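GCN5-related N-acetyltransferase:Aminotransferase, class-II (Rhodopseudomonas palustris, PDB 2FIW) binds acetyl coenzyme A and, as a GCN5-related N-acetyltransferase, probably transfers its acetyl group to an amino group of an acceptor substrate. Local coordinates at residues A[43-48]-A[149-154]; A[61-66]-A[108-113]; A[102-107]-A[128-133]; A[119-124]-A[134-139]. One frame throughout, in Å; residues are numbered along the deposited sequence. Where two conformers were deposited one is given.

All four contacts lie within one GNAT domain; contacts 1, 2 and 4 reach its mixed sheet, and contact 3 joins two helices. Contacts 3 and 4, centres about 9 Å apart, both touch acetyl coenzyme A; N of Tyr136 lies 3.1 Å from O of Phe131. Contact 2 shares helix 99-112 with contact 3 and reaches contact 4 through Glu108 and Tyr136, but its Leu65 side chain stays about 13 Å from the cofactor. Contact 1, about 24 Å from contact 2 between centres, meets contact 4 by strand pairing: Thr154 O lies 2.7 Å from Ala123 N, a probable hydrogen bond. Trp45 CH2 also touches Ser124 CB at 3.5 Å, and the same ring borders the cofactor.

Contact 1: residues A[43-48]-A[149-154]; sequences EAWASA and EWLANT
Ala44 and Trp45 of helix 39-46 rest on Glu149 and Leu151 of strand 149-159, two small patches that bury 149 Å² in all. The tighter patch is aliphatic: Ala44 CB lies 3.5 Å from Glu149 CG and 3.7 Å from Glu149 CB. A bend in the glutamate chain (chi2 -86°) lays its methylene part against the alanine methyl, while the carboxylate goes past the methyl toward Glu40. In the second patch Leu151 offers one branch, CD2, which comes within 3.8 Å of Trp45 CE3 and 4.0 Å of Trp45 CB; the two side chains cross at about a right angle. With CG anti to its backbone N (chi1 -172°), Trp45 carries its indole away from the helix, where it meets Tyr37 edge-to-face and borders acetyl coenzyme A. Its NE1 hydrogen-bonds Tyr89 OH, so the buried ring nitrogen is satisfied. Ala44, Trp45 and Leu151 are all buried; the solvent side is at Glu149, beyond its packed methylenes. There Glu149 OE1 comes close to Glu40 OE1, a like-charged pair that may favour a shared proton or a nearby cation. On the helix, Ser47 OG gives its proton to Ala44 O over 2.9 Å, 23° out of the carbonyl plane. Gln41 of the same helix bonds Trp150 O, and Tyr37 of the preceding loop bonds Ala152 O. The contact itself is apolar, which implies that Gln41 and Tyr37 probably supply the direction that holds the strand, while Tyr89 fixes the Trp45 ring.

Contact 2: residues A[61-66]-A[108-113]; sequences GQLTLI and EKLAGA
Leu110, near the end of helix 99-112, reaches from the helix toward Leu63 and Leu65 of strand 63-69. Its CB heads for the strand but is still 4.9 Å from Leu63 CD1, so the touching begins one atom further out. CG comes to 3.9 Å from Leu63 CD1, the nearest approach of the contact. From there the chain forks. CD2 runs on toward Leu65 and meets Leu65 CD1 tip to tip at 4.2 Å, while also lying 4.2 Å from Leu63 CD1. The other branch, Leu110 CD1, stays 4.7 Å from Leu63 CD1. The first torsion of Leu110, -135°, is well away from a staggered value, and it is this rotation that sets CD2 between the two strand leucines. Leu63 approaches obliquely. All of this is apolar and lies near the surface, burying 121 Å². Leu63 also touches Arg114 beyond the helix, and Leu79 of strand 72-80. Leu65 reaches further in, onto Leu103, Ala106 and Leu107, the earlier turns of the same helix. Helix 99-112 of the GNAT fold thus lies on one face of the sheet, its last turns over strand 63-69, which is flanked by strands 9-12 and 72-80.

Contact 3: residues A[102-107]-A[128-133]; sequences TLIDAL and AEFFAK. With ACO (acetyl coenzyme *a), chain C.
A buried helix-to-helix contact of the GNAT fold, Ile104 of helix 99-112 against Phe130 and Phe131 of helix 128-132, lies directly beside acetyl coenzyme A. Gly100 and Thr101, at the start of the first helix, also bond the cofactor, as expected of the phosphate-binding turn of this family. Ile104 CG1 is the touching branch: it approaches the edge of the Phe130 ring near its plane, 4.1 Å from CE2, and lies 4.4 Å from Phe131 CE1. With CG anti to the backbone N (chi1 171°), Phe130 extends between helix and ligand. One ring face carries ACO CCP, and CE1 nears the bridging oxygen O3A of the diphosphate at 3.6 Å. The two phenyl rings also brace each other, Phe130 CD2 standing 3.8 Å above the centre of the Phe131 ring. With an alanine here, a gap would probably open between Ile104 and the cofactor, leaving CCP without its aromatic support and Phe131 freer to turn. Leu88 of strand 84-90 touches all three side chains. At the far end of helix 128-132, the bent Lys133 chain lets NZ hydrogen-bond ACO O9A of the 3'-phosphate (2.8 Å) and form a salt bridge with Glu129 OE2 (3.2 Å).

Contact 4: residues A[119-124]-A[134-139]; sequences LTVDAS and RGYVAK. With ACO (acetyl coenzyme *a), chain C.
Leu119 and Val121, on strand 118-123, meet Tyr136, in the stretch leading from helix 128-132 toward strand 137-146. The two segments are not paired with each other: strand 149-159 runs between their strands, its Lys158, Met156 and Thr154 bonding the backbone of Leu119, Val121 and Ala123. Gly135, at a phi of 84°, is the C' residue of a Schellman motif, with Tyr136 N to Phe131 O and Gly135 N to Ala132 O; it sends the chain off so that Tyr136 turns inward. Its ring crosses Val121 at about a right angle, CD2 lying 3.8 Å from Val121 CG1, and meets Phe131 edge-to-face. The hydroxyl passes close to Leu119 CD1, at 3.2 Å, and hydrogen-bonds Glu108 OE2. Were a phenylalanine in its place, the Glu108 carboxylate would probably lose a hydrogen-bond partner beside the buried leucine. In the GNAT fold the strands matching 84-90 and 118-123 splay apart and admit the pantetheine arm. Here Val121 CG2, anti to the backbone N, faces the acetyl methyl CH3 at 3.6 Å, and Asp122 O stands 3.7 Å from that methyl. Ser124 OG lies 2.8 Å from the amide oxygen O5P, though Asn126 OD1 competes for its proton. Arg134, which also makes a cation-pi contact with Phe130, turns a guanidinium edge to the 3'-phosphate. Its NH1 bonds O8A in a modelled separation of 2.4 Å, doubtfully short. Arg134 NH2 bonds the same O8A weakly at 3.2 Å.

Contact 1: residues A[43-48]-A[149-154]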
# COMPACT_ATOMS: atom_id res chain seq x y z
N GLU A 43 -4.81 -11.30 -11.00
CA GLU A 43 -5.79 -12.19 -10.37
C GLU A 43 -5.21 -12.90 -9.15
O GLU A 43 -5.90 -13.05 -8.15
CB GLU A 43 -6.35 -13.20 -11.39
CG GLU A 43 -7.35 -12.60 -12.38
CD GLU A 43 -7.54 -13.43 -13.66
OE1 GLU A 43 -6.99 -14.56 -13.79
OE2 GLU A 43 -8.26 -12.94 -14.56
N ALA A 44 -3.96 -13.34 -9.25
CA ALA A 44 -3.27 -13.99 -8.13
C ALA A 44 -2.98 -13.00 -7.00
O ALA A 44 -3.21 -13.30 -5.84
CB ALA A 44 -1.99 -14.63 -8.60
N TRP A 45 -2.46 -11.83 -7.36
CA TRP A 45 -2.24 -10.73 -6.42
C TRP A 45 -3.53 -10.40 -5.65
O TRP A 45 -3.52 -10.46 -4.42
CB TRP A 45 -1.73 -9.52 -7.20
CG TRP A 45 -1.26 -8.35 -6.40
CD1 TRP A 45 -1.34 -8.17 -5.03
CD2 TRP A 45 -0.69 -7.16 -6.93
NE1 TRP A 45 -0.83 -6.94 -4.69
CE2 TRP A 45 -0.42 -6.30 -5.84
CE3 TRP A 45 -0.35 -6.74 -8.22
CZ2 TRP A 45 0.16 -5.03 -6.01
CZ3 TRP A 45 0.22 -5.48 -8.39
CH2 TRP A 45 0.47 -4.64 -7.28
N ALA A 46 -4.62 -10.08 -6.36
CA ALA A 46 -5.91 -9.77 -5.74
C ALA A 46 -6.51 -10.91 -4.93
O ALA A 46 -7.28 -10.68 -4.00
CB ALA A 46 -6.91 -9.34 -6.78
N SER A 47 -6.19 -12.15 -5.30
CA SER A 47 -6.84 -13.30 -4.70
C SER A 47 -6.46 -13.40 -3.23
O SER A 47 -7.01 -14.23 -2.52
CB SER A 47 -6.49 -14.61 -5.46
OG SER A 47 -5.24 -15.16 -5.01
N ALA A 48 -5.54 -12.55 -2.78
CA ALA A 48 -5.15 -12.56 -1.36
C ALA A 48 -6.31 -12.14 -0.45
O ALA A 48 -6.39 -12.56 0.71
CB ALA A 48 -3.92 -11.71 -1.14
N GLU A 149 1.55 -17.76 -9.13
CA GLU A 149 2.05 -16.84 -10.14
C GLU A 149 3.34 -16.20 -9.67
O GLU A 149 3.55 -16.07 -8.47
CB GLU A 149 1.03 -15.73 -10.42
CG GLU A 149 -0.17 -16.19 -11.21
CD GLU A 149 0.07 -16.14 -12.70
OE1 GLU A 149 -0.30 -17.11 -13.38
OE2 GLU A 149 0.65 -15.15 -13.20
N TRP A 150 4.19 -15.80 -10.62
CA TRP A 150 5.36 -15.01 -10.32
C TRP A 150 5.13 -13.54 -10.72
O TRP A 150 4.61 -13.24 -11.81
CB TRP A 150 6.62 -15.57 -11.01
CG TRP A 150 7.11 -16.94 -10.48
CD1 TRP A 150 6.66 -17.62 -9.37
CD2 TRP A 150 8.17 -17.73 -11.03
NE1 TRP A 150 7.36 -18.81 -9.22
CE2 TRP A 150 8.29 -18.90 -10.22
CE3 TRP A 150 9.02 -17.59 -12.14
CZ2 TRP A 150 9.24 -19.90 -10.48
CZ3 TRP A 150 9.95 -18.60 -12.40
CH2 TRP A 150 10.05 -19.74 -11.57
N LEU A 151 5.50 -12.63 -9.82
CA LEU A 151 5.30 -11.20 -10.01
C LEU A 151 6.58 -10.51 -9.62
O LEU A 151 7.15 -10.82 -8.56
CB LEU A 151 4.14 -10.69 -9.14
CG LEU A 151 2.70 -10.76 -9.62
CD1 LEU A 151 2.08 -12.14 -9.44
CD2 LEU A 151 1.87 -9.77 -8.85
N ALA A 152 7.06 -9.59 -10.45
CA ALA A 152 8.26 -8.82 -10.14
C ALA A 152 7.92 -7.69 -9.16
O ALA A 152 6.78 -7.22 -9.11
CB ALA A 152 8.88 -8.25 -11.39
N ASN A 153 8.92 -7.32 -8.35
CA ASN A 153 8.89 -6.08 -7.59
C ASN A 153 10.31 -5.66 -7.26
O ASN A 153 11.25 -6.34 -7.64
CB ASN A 153 7.99 -6.13 -6.34
CG ASN A 153 8.46 -7.13 -5.30
OD1 ASN A 153 9.63 -7.19 -4.95
ND2 ASN A 153 7.52 -7.91 -4.79
N THR A 154 10.46 -4.53 -6.59
CA THR A 154 11.76 -4.00 -6.25
C THR A 154 11.77 -3.60 -4.78
O THR A 154 10.88 -2.86 -4.32
CB THR A 154 12.12 -2.78 -7.12
OG1 THR A 154 11.76 -3.04 -8.48
CG2 THR A 154 13.60 -2.47 -7.08

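Contact 2: residues A[61-66]-A[108-113]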
# COMPACT_ATOMS: atom_id res chain seq x y z
N GLY A 61 -2.97 -7.24 12.69
CA GLY A 61 -1.75 -7.56 13.43
C GLY A 61 -0.58 -6.69 13.01
O GLY A 61 0.54 -6.85 13.51
N GLN A 62 -0.85 -5.76 12.09
CA GLN A 62 0.11 -4.74 11.67
C GLN A 62 -0.39 -3.35 12.09
O GLN A 62 -1.43 -3.22 12.74
CB GLN A 62 0.34 -4.84 10.17
CG GLN A 62 1.22 -6.04 9.77
CD GLN A 62 1.21 -6.36 8.27
OE1 GLN A 62 0.79 -5.54 7.43
NE2 GLN A 62 1.66 -7.56 7.93
N LEU A 63 0.36 -2.31 11.75
CA LEU A 63 -0.14 -0.95 11.97
C LEU A 63 -0.76 -0.42 10.68
O LEU A 63 -0.05 -0.01 9.76
CB LEU A 63 0.95 -0.01 12.51
CG LEU A 63 1.78 -0.41 13.74
CD1 LEU A 63 2.64 0.77 14.18
CD2 LEU A 63 0.92 -0.88 14.93
N THR A 64 -2.09 -0.47 10.62
CA THR A 64 -2.85 -0.25 9.40
C THR A 64 -3.73 0.98 9.54
O THR A 64 -4.56 1.08 10.44
CB THR A 64 -3.72 -1.51 9.03
OG1 THR A 64 -2.90 -2.67 9.03
CG2 THR A 64 -4.38 -1.36 7.65
N LEU A 65 -3.54 1.92 8.62
CA LEU A 65 -4.27 3.18 8.62
C LEU A 65 -5.19 3.22 7.41
O LEU A 65 -4.82 2.73 6.34
CB LEU A 65 -3.29 4.36 8.58
CG LEU A 65 -2.46 4.69 9.83
CD1 LEU A 65 -1.26 5.60 9.50
CD2 LEU A 65 -3.36 5.32 10.91
N ILE A 66 -6.36 3.82 7.58
CA ILE A 66 -7.32 4.00 6.52
C ILE A 66 -7.49 5.48 6.20
O ILE A 66 -7.75 6.29 7.09
CB ILE A 66 -8.68 3.39 6.90
CG1 ILE A 66 -8.56 1.87 6.96
CG2 ILE A 66 -9.77 3.82 5.91
CD1 ILE A 66 -9.85 1.18 7.19
N GLU A 108 5.89 6.58 7.87
CA GLU A 108 7.25 7.01 8.21
C GLU A 108 7.37 7.68 9.59
O GLU A 108 8.34 7.45 10.30
CB GLU A 108 7.83 7.90 7.11
CG GLU A 108 7.73 7.24 5.76
CD GLU A 108 8.24 8.07 4.61
OE1 GLU A 108 8.55 9.28 4.79
OE2 GLU A 108 8.32 7.50 3.50
N LYS A 109 6.39 8.51 9.96
CA LYS A 109 6.35 9.14 11.29
C LYS A 109 6.24 8.05 12.36
O LYS A 109 7.00 8.04 13.33
CB LYS A 109 5.17 10.11 11.38
CG LYS A 109 4.96 10.84 12.71
CD LYS A 109 3.78 11.83 12.57
CE LYS A 109 3.51 12.67 13.83
NZ LYS A 109 4.36 13.91 13.93
N LEU A 110 5.31 7.12 12.13
CA LEU A 110 5.06 5.97 12.99
C LEU A 110 6.30 5.10 13.14
O LEU A 110 6.58 4.61 14.23
CB LEU A 110 3.93 5.14 12.39
CG LEU A 110 2.76 4.57 13.19
CD1 LEU A 110 2.29 5.50 14.31
CD2 LEU A 110 1.63 4.31 12.21
N ALA A 111 7.02 4.90 12.04
CA ALA A 111 8.21 4.05 12.04
C ALA A 111 9.42 4.75 12.68
O ALA A 111 10.19 4.12 13.42
CB ALA A 111 8.52 3.57 10.64
N GLY A 112 9.61 6.03 12.40
CA GLY A 112 10.62 6.83 13.09
C GLY A 112 10.40 6.80 14.60
O GLY A 112 11.33 6.54 15.35
N ALA A 113 9.16 7.03 15.03
CA ALA A 113 8.80 6.96 16.46
C ALA A 113 8.97 5.58 17.11
O ALA A 113 8.75 5.43 18.30
CB ALA A 113 7.38 7.48 16.68

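Contact 3: residues A[102-107]-A[128-133]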
# COMPACT_ATOMS: atom_id res chain seq x y z
N THR A 102 -0.07 11.04 1.84
CA THR A 102 -0.56 11.21 3.21
C THR A 102 -0.39 9.91 4.01
O THR A 102 0.13 9.93 5.11
CB THR A 102 -2.05 11.67 3.19
OG1 THR A 102 -2.14 12.91 2.48
CG2 THR A 102 -2.59 11.87 4.59
N LEU A 103 -0.79 8.79 3.42
CA LEU A 103 -0.69 7.50 4.08
C LEU A 103 0.75 7.14 4.40
O LEU A 103 1.06 6.74 5.53
CB LEU A 103 -1.31 6.40 3.22
CG LEU A 103 -2.82 6.22 3.25
CD1 LEU A 103 -3.21 5.28 2.12
CD2 LEU A 103 -3.32 5.73 4.66
N ILE A 104 1.64 7.30 3.42
CA ILE A 104 3.05 6.94 3.58
C ILE A 104 3.79 7.85 4.55
O ILE A 104 4.58 7.36 5.35
CB ILE A 104 3.79 6.76 2.23
CG1 ILE A 104 3.16 5.63 1.43
CG2 ILE A 104 5.26 6.44 2.43
CD1 ILE A 104 2.85 4.37 2.25
N ASP A 105 3.53 9.15 4.51
CA ASP A 105 4.04 10.07 5.53
C ASP A 105 3.67 9.60 6.96
O ASP A 105 4.51 9.65 7.87
CB ASP A 105 3.47 11.48 5.31
CG ASP A 105 4.03 12.18 4.06
OD1 ASP A 105 5.07 11.73 3.49
OD2 ASP A 105 3.42 13.19 3.64
N ALA A 106 2.43 9.16 7.14
CA ALA A 106 1.99 8.66 8.45
C ALA A 106 2.77 7.42 8.89
O ALA A 106 3.15 7.32 10.06
CB ALA A 106 0.50 8.39 8.47
N LEU A 107 3.03 6.52 7.95
CA LEU A 107 3.82 5.32 8.22
C LEU A 107 5.28 5.62 8.56
O LEU A 107 5.85 4.99 9.45
CB LEU A 107 3.71 4.30 7.08
CG LEU A 107 2.36 3.65 6.76
CD1 LEU A 107 2.57 2.45 5.86
CD2 LEU A 107 1.57 3.24 8.00
N ALA A 128 6.61 1.81 -8.27
CA ALA A 128 8.05 2.07 -8.20
C ALA A 128 8.42 3.58 -8.27
O ALA A 128 9.22 4.07 -7.47
CB ALA A 128 8.77 1.28 -9.29
N GLU A 129 7.85 4.29 -9.24
CA GLU A 129 8.15 5.71 -9.47
C GLU A 129 7.64 6.58 -8.31
O GLU A 129 8.38 7.42 -7.80
CB GLU A 129 7.58 6.17 -10.81
CG GLU A 129 7.77 7.64 -11.14
CD GLU A 129 9.20 8.01 -11.57
OE1 GLU A 129 10.18 7.73 -10.82
OE2 GLU A 129 9.33 8.63 -12.67
N PHE A 130 6.39 6.33 -7.89
CA PHE A 130 5.81 6.90 -6.69
C PHE A 130 6.77 6.88 -5.52
O PHE A 130 7.00 7.93 -4.92
CB PHE A 130 4.53 6.17 -6.27
CG PHE A 130 4.02 6.59 -4.89
CD1 PHE A 130 3.13 7.67 -4.75
CD2 PHE A 130 4.44 5.94 -3.75
CE1 PHE A 130 2.68 8.08 -3.51
CE2 PHE A 130 3.99 6.34 -2.49
CZ PHE A 130 3.11 7.42 -2.38
N PHE A 131 7.32 5.71 -5.19
CA PHE A 131 8.23 5.58 -4.04
C PHE A 131 9.55 6.30 -4.26
O PHE A 131 10.08 6.89 -3.31
CB PHE A 131 8.48 4.12 -3.63
CG PHE A 131 7.34 3.51 -2.84
CD1 PHE A 131 7.17 3.81 -1.49
CD2 PHE A 131 6.44 2.63 -3.45
CE1 PHE A 131 6.11 3.24 -0.76
CE2 PHE A 131 5.38 2.06 -2.73
CZ PHE A 131 5.21 2.36 -1.38
N ALA A 132 10.07 6.25 -5.48
CA ALA A 132 11.34 6.90 -5.81
C ALA A 132 11.29 8.42 -5.60
O ALA A 132 12.25 9.01 -5.12
CB ALA A 132 11.77 6.56 -7.24
N LYS A 133 10.15 9.04 -5.94
CA LYS A 133 9.94 10.48 -5.74
C LYS A 133 9.87 10.90 -4.26
O LYS A 133 9.83 12.10 -3.95
CB LYS A 133 8.64 10.97 -6.43
CG LYS A 133 8.47 10.65 -7.91
CD LYS A 133 9.24 11.60 -8.81
CE LYS A 133 8.42 12.05 -10.01
NZ LYS A 133 7.99 10.96 -10.94
N1A ACO C . -2.11 17.05 -9.99
C2A ACO C . -1.15 16.30 -10.58
N3A ACO C . -0.54 15.30 -9.92
C4A ACO C . -0.87 14.98 -8.62
C5A ACO C . -1.84 15.70 -7.95
C6A ACO C . -2.49 16.81 -8.71
N6A ACO C . -3.46 17.58 -8.13
N7A ACO C . -1.95 15.18 -6.71
C8A ACO C . -1.07 14.16 -6.62
N9A ACO C . -0.41 14.05 -7.78
C1B ACO C . 0.64 13.07 -8.16
C2B ACO C . 1.87 13.06 -7.27
O2B ACO C . 2.79 14.09 -7.66
C3B ACO C . 2.43 11.67 -7.54
O3B ACO C . 3.42 11.70 -8.57
P3B ACO C . 4.59 10.58 -8.68
O7A ACO C . 3.95 9.31 -9.24
O8A ACO C . 5.07 10.39 -7.26
O9A ACO C . 5.58 11.23 -9.61
C4B ACO C . 1.23 10.83 -7.99
O4B ACO C . 0.14 11.73 -8.19
C5B ACO C . 0.83 9.78 -6.95
O5B ACO C . 0.76 10.43 -5.67
P1A ACO C . -0.47 10.26 -4.65
O1A ACO C . -1.70 10.93 -5.23
O2A ACO C . 0.08 10.67 -3.31
O3A ACO C . -0.64 8.65 -4.67
P2A ACO C . -2.01 7.90 -4.99
O4A ACO C . -2.29 8.06 -6.46
O5A ACO C . -3.02 8.34 -3.98
O6A ACO C . -1.65 6.35 -4.69
CBP ACO C . -0.52 4.19 -5.21
CCP ACO C . -0.41 5.71 -5.03
CDP ACO C . 0.82 3.68 -5.71
CEP ACO C . -0.87 3.53 -3.88
CAP ACO C . -1.65 3.82 -6.20
OAP ACO C . -1.33 4.22 -7.54
C9P ACO C . -2.17 2.39 -6.19
O9P ACO C . -3.16 2.04 -5.37
N8P ACO C . -1.68 1.53 -6.99
C7P ACO C . -2.04 0.12 -7.20
C6P ACO C . -1.67 -0.80 -6.04
C5P ACO C . -0.18 -0.76 -5.84
O5P ACO C . 0.58 -0.80 -6.79
N4P ACO C . 0.23 -0.66 -4.58
C3P ACO C . 1.61 -0.58 -4.15
C2P ACO C . 2.14 -2.00 -4.04
S1P ACO C . 3.58 -1.83 -3.05
C ACO C . 3.12 -2.39 -1.55
O ACO C . 1.94 -2.40 -1.22
CH3 ACO C . 4.07 -2.83 -0.73

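Contact 4: residues A[119-124]-A[134-139]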
# COMPACT_ATOMS: atom_id res chain seq x y z
N LEU A 119 13.45 2.71 6.50
CA LEU A 119 12.18 2.16 6.02
C LEU A 119 12.39 1.36 4.74
O LEU A 119 13.20 1.72 3.88
CB LEU A 119 11.14 3.26 5.78
CG LEU A 119 9.96 3.43 6.76
CD1 LEU A 119 8.74 3.95 6.03
CD2 LEU A 119 9.56 2.14 7.45
N THR A 120 11.65 0.27 4.60
CA THR A 120 11.80 -0.57 3.42
C THR A 120 10.44 -1.00 2.85
O THR A 120 9.48 -1.15 3.60
CB THR A 120 12.78 -1.76 3.67
OG1 THR A 120 12.85 -2.59 2.51
CG2 THR A 120 12.34 -2.59 4.86
N VAL A 121 10.38 -1.13 1.53
CA VAL A 121 9.18 -1.54 0.81
C VAL A 121 9.60 -2.43 -0.36
O VAL A 121 10.63 -2.20 -0.96
CB VAL A 121 8.32 -0.31 0.32
CG1 VAL A 121 9.08 0.58 -0.69
CG2 VAL A 121 6.99 -0.75 -0.27
N ASP A 122 8.82 -3.48 -0.63
CA ASP A 122 8.94 -4.25 -1.86
C ASP A 122 7.89 -3.71 -2.83
O ASP A 122 6.75 -4.17 -2.85
CB ASP A 122 8.69 -5.74 -1.59
CG ASP A 122 9.84 -6.41 -0.84
OD1 ASP A 122 11.00 -5.95 -0.96
OD2 ASP A 122 9.58 -7.41 -0.13
N ALA A 123 8.30 -2.72 -3.63
CA ALA A 123 7.37 -1.93 -4.42
C ALA A 123 6.99 -2.65 -5.70
O ALA A 123 7.87 -3.16 -6.39
CB ALA A 123 7.98 -0.56 -4.75
N SER A 124 5.70 -2.68 -6.00
CA SER A 124 5.21 -3.14 -7.30
C SER A 124 5.70 -2.20 -8.41
O SER A 124 6.00 -1.04 -8.14
CB SER A 124 3.69 -3.21 -7.29
OG SER A 124 3.12 -1.92 -7.13
N ARG A 134 9.81 9.92 -3.35
CA ARG A 134 9.70 10.19 -1.92
C ARG A 134 10.95 9.65 -1.25
O ARG A 134 10.93 9.29 -0.08
CB ARG A 134 8.45 9.53 -1.30
CG ARG A 134 7.18 9.54 -2.15
CD ARG A 134 6.64 10.95 -2.32
NE ARG A 134 5.27 11.04 -2.84
CZ ARG A 134 4.90 10.79 -4.10
NH1 ARG A 134 5.78 10.35 -4.99
NH2 ARG A 134 3.64 10.94 -4.47
N GLY A 135 12.03 9.58 -2.01
CA GLY A 135 13.33 9.27 -1.45
C GLY A 135 13.66 7.80 -1.26
O GLY A 135 14.70 7.49 -0.68
N TYR A 136 12.80 6.91 -1.73
CA TYR A 136 13.11 5.47 -1.71
C TYR A 136 14.04 5.11 -2.86
O TYR A 136 13.81 5.51 -4.01
CB TYR A 136 11.83 4.63 -1.76
CG TYR A 136 11.03 4.71 -0.49
CD1 TYR A 136 10.27 5.86 -0.20
CD2 TYR A 136 11.01 3.66 0.43
CE1 TYR A 136 9.54 5.95 0.98
CE2 TYR A 136 10.28 3.74 1.59
CZ TYR A 136 9.55 4.88 1.86
OH TYR A 136 8.83 4.97 3.02
N VAL A 137 15.07 4.33 -2.55
CA VAL A 137 16.09 3.99 -3.53
C VAL A 137 16.08 2.50 -3.79
O VAL A 137 16.19 1.70 -2.86
CB VAL A 137 17.49 4.46 -3.06
CG1 VAL A 137 18.59 3.91 -3.98
CG2 VAL A 137 17.55 6.00 -2.98
N ALA A 138 15.98 2.14 -5.07
CA ALA A 138 15.93 0.74 -5.51
C ALA A 138 17.20 -0.01 -5.13
O ALA A 138 18.30 0.40 -5.48
CB ALA A 138 15.71 0.67 -7.00
N LYS A 139 17.03 -1.11 -4.41
CA LYS A 139 18.16 -1.89 -3.97
C LYS A 139 18.23 -3.26 -4.63
O LYS A 139 19.32 -3.74 -4.93
CB LYS A 139 18.16 -2.03 -2.43
CG LYS A 139 18.44 -0.70 -1.69
CD LYS A 139 19.51 0.16 -2.39
CE LYS A 139 20.00 1.29 -1.52
NZ LYS A 139 20.95 0.79 -0.48
N1A ACO C . -2.11 17.05 -9.99
C2A ACO C . -1.15 16.30 -10.58
N3A ACO C . -0.54 15.30 -9.92
C4A ACO C . -0.87 14.98 -8.62
C5A ACO C . -1.84 15.70 -7.95
C6A ACO C . -2.49 16.81 -8.71
N6A ACO C . -3.46 17.58 -8.13
N7A ACO C . -1.95 15.18 -6.71
C8A ACO C . -1.07 14.16 -6.62
N9A ACO C . -0.41 14.05 -7.78
C1B ACO C . 0.64 13.07 -8.16
C2B ACO C . 1.87 13.06 -7.27
O2B ACO C . 2.79 14.09 -7.66
C3B ACO C . 2.43 11.67 -7.54
O3B ACO C . 3.42 11.70 -8.57
P3B ACO C . 4.59 10.58 -8.68
O7A ACO C . 3.95 9.31 -9.24
O8A ACO C . 5.07 10.39 -7.26
O9A ACO C . 5.58 11.23 -9.61
C4B ACO C . 1.23 10.83 -7.99
O4B ACO C . 0.14 11.73 -8.19
C5B ACO C . 0.83 9.78 -6.95
O5B ACO C . 0.76 10.43 -5.67
P1A ACO C . -0.47 10.26 -4.65
O1A ACO C . -1.70 10.93 -5.23
O2A ACO C . 0.08 10.67 -3.31
O3A ACO C . -0.64 8.65 -4.67
P2A ACO C . -2.01 7.90 -4.99
O4A ACO C . -2.29 8.06 -6.46
O5A ACO C . -3.02 8.34 -3.98
O6A ACO C . -1.65 6.35 -4.69
CBP ACO C . -0.52 4.19 -5.21
CCP ACO C . -0.41 5.71 -5.03
CDP ACO C . 0.82 3.68 -5.71
CEP ACO C . -0.87 3.53 -3.88
CAP ACO C . -1.65 3.82 -6.20
OAP ACO C . -1.33 4.22 -7.54
C9P ACO C . -2.17 2.39 -6.19
O9P ACO C . -3.16 2.04 -5.37
N8P ACO C . -1.68 1.53 -6.99
C7P ACO C . -2.04 0.12 -7.20
C6P ACO C . -1.67 -0.80 -6.04
C5P ACO C . -0.18 -0.76 -5.84
O5P ACO C . 0.58 -0.80 -6.79
N4P ACO C . 0.23 -0.66 -4.58
C3P ACO C . 1.61 -0.58 -4.15
C2P ACO C . 2.14 -2.00 -4.04
S1P ACO C . 3.58 -1.83 -3.05
C ACO C . 3.12 -2.39 -1.55
O ACO C . 1.94 -2.40 -1.22
CH3 ACO C . 4.07 -2.83 -0.73